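Local coordinates for protein probable glutathione S-transferase (Pseudomonas aeruginosa, PDB 6JWK) that probably isomerises maleylpyruvate as a zeta-class member of the glutathione S-transferase superfamily, at residues B[113-117]-B[118-122]. Sequence-based numbering, arbitrary orientation.
Sequences LKYLT and QVLGI
The forked side chain of V119 fills the hollow under the ring of Y115, one helical turn back. V119 CG2 sits over the centre of the Y115 ring, 3.7 Å from its centroid, a CH-pi contact. V119 CG1 reaches the phenolic end, 3.6 Å from Y115 CZ. Because Y115 holds CG anti to its backbone N (chi1 -167°), the ring lies along the helix toward the C-terminal turn. L120 does not share that face: its CD1 comes in at the ring edge, in plane, 3.9 Å from Y115 CE1, and also meets L116 CD2, so this methyl plugs the gap between tyrosine and leucine.

The backbone bonds change along the turn. Q118 N gives a straight i to i-4 bond to K114 O (2.8 Å), but the bonds from L120 N are weak. G121 then takes a left-handed conformation with positive phi, and I122 N reaches back six residues to L116 O at 3.0 Å, with an N-H...O angle of 172° and the donor above the carbonyl plane. This bond brings I122 CG1 against the L116 carbonyl.

The contact lies at the C-terminal part of helix 110-120, and G121 and I122 lead toward helix 124-149, where W130 and R127 meet L116 and T117. Across the dimer interface, the rings of H133, W134 and W130 of the second subunit meet that of Y115, and L120 and I122 meet I122 and L120 of that subunit.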
ATOM      1  N   LEU B 113     -15.134  -0.547   9.071  1.00 36.51           N
ATOM      2  CA  LEU B 113     -16.320   0.152   9.619  1.00 38.91           C
ATOM      3  C   LEU B 113     -17.307  -0.907  10.126  1.00 39.44           C
ATOM      4  O   LEU B 113     -17.898  -0.647  11.152  1.00 34.06           O
ATOM      5  CB  LEU B 113     -16.963   1.042   8.554  1.00 39.79           C
ATOM      6  CG  LEU B 113     -16.092   2.173   8.015  1.00 37.07           C
ATOM      7  CD1 LEU B 113     -16.795   2.834   6.844  1.00 37.46           C
ATOM      8  CD2 LEU B 113     -15.730   3.179   9.098  1.00 39.39           C
ATOM      9  N   LYS B 114     -17.413  -2.064   9.471  1.00 41.72           N
ATOM     10  CA  LYS B 114     -18.226  -3.205   9.984  1.00 47.51           C
ATOM     11  C   LYS B 114     -17.638  -3.652  11.318  1.00 46.97           C
ATOM     12  O   LYS B 114     -18.414  -3.747  12.299  1.00 47.70           O
ATOM     13  CB  LYS B 114     -18.224  -4.421   9.055  1.00 53.34           C
ATOM     14  CG  LYS B 114     -19.112  -4.334   7.823  1.00 63.19           C
ATOM     15  CD  LYS B 114     -18.993  -5.578   6.944  1.00 71.06           C
ATOM     16  CE  LYS B 114     -19.584  -5.432   5.556  1.00 75.75           C
ATOM     17  NZ  LYS B 114     -21.024  -5.078   5.608  1.00 78.79           N
ATOM     18  N   TYR B 115     -16.325  -3.908  11.386  1.00 43.17           N
ATOM     19  CA  TYR B 115     -15.686  -4.294  12.676  1.00 39.84           C
ATOM     20  C   TYR B 115     -16.010  -3.245  13.741  1.00 40.51           C
ATOM     21  O   TYR B 115     -16.381  -3.656  14.867  1.00 38.17           O
ATOM     22  CB  TYR B 115     -14.174  -4.507  12.582  1.00 39.83           C
ATOM     23  CG  TYR B 115     -13.551  -5.182  13.785  1.00 39.80           C
ATOM     24  CD1 TYR B 115     -13.236  -4.458  14.926  1.00 35.50           C
ATOM     25  CD2 TYR B 115     -13.223  -6.537  13.774  1.00 39.71           C
ATOM     26  CE1 TYR B 115     -12.670  -5.062  16.034  1.00 39.88           C
ATOM     27  CE2 TYR B 115     -12.625  -7.150  14.869  1.00 38.40           C
ATOM     28  CZ  TYR B 115     -12.349  -6.414  16.006  1.00 39.97           C
ATOM     29  OH  TYR B 115     -11.763  -6.978  17.113  1.00 38.02           O
ATOM     30  N   LEU B 116     -15.840  -1.948  13.458  1.00 40.85           N
ATOM     31  CA  LEU B 116     -16.071  -0.892  14.489  1.00 41.97           C
ATOM     32  C   LEU B 116     -17.532  -0.994  14.987  1.00 43.25           C
ATOM     33  O   LEU B 116     -17.743  -0.870  16.205  1.00 42.37           O
ATOM     34  CB  LEU B 116     -15.755   0.507  13.935  1.00 41.10           C
ATOM     35  CG  LEU B 116     -14.275   0.866  13.777  1.00 41.03           C
ATOM     36  CD1 LEU B 116     -14.116   2.257  13.151  1.00 39.79           C
ATOM     37  CD2 LEU B 116     -13.508   0.788  15.097  1.00 38.40           C
ATOM     38  N   THR B 117     -18.499  -1.232  14.092  1.00 44.96           N
ATOM     39  CA  THR B 117     -19.959  -1.322  14.401  1.00 47.99           C
ATOM     40  C   THR B 117     -20.202  -2.611  15.206  1.00 49.72           C
ATOM     41  O   THR B 117     -20.382  -2.534  16.446  1.00 53.40           O
ATOM     42  CB  THR B 117     -20.806  -1.301  13.117  1.00 48.27           C
ATOM     43  OG1 THR B 117     -20.376  -0.228  12.282  1.00 46.74           O
ATOM     44  CG2 THR B 117     -22.295  -1.159  13.365  1.00 48.78           C
ATOM     45  N   GLN B 118     -20.047  -3.748  14.524  1.00 50.98           N
ATOM     46  CA  GLN B 118     -20.532  -5.093  14.923  1.00 52.35           C
ATOM     47  C   GLN B 118     -19.683  -5.649  16.058  1.00 53.58           C
ATOM     48  O   GLN B 118     -20.211  -6.494  16.776  1.00 59.14           O
ATOM     49  CB  GLN B 118     -20.558  -6.035  13.723  1.00 52.93           C
ATOM     50  CG  GLN B 118     -21.517  -5.531  12.659  1.00 56.16           C
ATOM     51  CD  GLN B 118     -21.663  -6.446  11.475  1.00 63.15           C
ATOM     52  OE1 GLN B 118     -20.799  -7.266  11.176  1.00 71.79           O
ATOM     53  NE2 GLN B 118     -22.763  -6.279  10.766  1.00 70.80           N
ATOM     54  N   VAL B 119     -18.453  -5.172  16.251  1.00 49.52           N
ATOM     55  CA  VAL B 119     -17.566  -5.740  17.307  1.00 44.28           C
ATOM     56  C   VAL B 119     -17.382  -4.750  18.448  1.00 42.04           C
ATOM     57  O   VAL B 119     -17.367  -5.212  19.574  1.00 41.77           O
ATOM     58  CB  VAL B 119     -16.194  -6.197  16.775  1.00 42.07           C
ATOM     59  CG1 VAL B 119     -15.361  -6.791  17.903  1.00 40.13           C
ATOM     60  CG2 VAL B 119     -16.332  -7.162  15.600  1.00 39.96           C
ATOM     61  N   LEU B 120     -17.105  -3.470  18.181  1.00 42.55           N
ATOM     62  CA  LEU B 120     -16.773  -2.517  19.270  1.00 41.38           C
ATOM     63  C   LEU B 120     -17.985  -1.616  19.567  1.00 37.64           C
ATOM     64  O   LEU B 120     -17.873  -0.787  20.484  1.00 43.92           O
ATOM     65  CB  LEU B 120     -15.502  -1.740  18.920  1.00 44.74           C
ATOM     66  CG  LEU B 120     -14.230  -2.594  18.854  1.00 46.50           C
ATOM     67  CD1 LEU B 120     -13.098  -1.829  18.195  1.00 44.09           C
ATOM     68  CD2 LEU B 120     -13.801  -3.085  20.238  1.00 45.30           C
ATOM     69  N   GLY B 121     -19.104  -1.843  18.887  1.00 35.71           N
ATOM     70  CA  GLY B 121     -20.353  -1.059  19.019  1.00 47.23           C
ATOM     71  C   GLY B 121     -20.157   0.451  18.906  1.00 54.10           C
ATOM     72  O   GLY B 121     -20.763   1.189  19.712  1.00 51.67           O
ATOM     73  N   ILE B 122     -19.350   0.925  17.953  1.00 53.34           N
ATOM     74  CA  ILE B 122     -19.110   2.389  17.719  1.00 48.67           C
ATOM     75  C   ILE B 122     -20.261   2.915  16.850  1.00 46.73           C
ATOM     76  O   ILE B 122     -20.541   2.265  15.807  1.00 43.02           O
ATOM     77  CB  ILE B 122     -17.732   2.604  17.052  1.00 46.51           C
ATOM     78  CG1 ILE B 122     -16.606   1.912  17.832  1.00 43.41           C
ATOM     79  CG2 ILE B 122     -17.445   4.083  16.849  1.00 41.07           C
ATOM     80  CD1 ILE B 122     -16.432   2.427  19.258  1.00 43.20           C
TER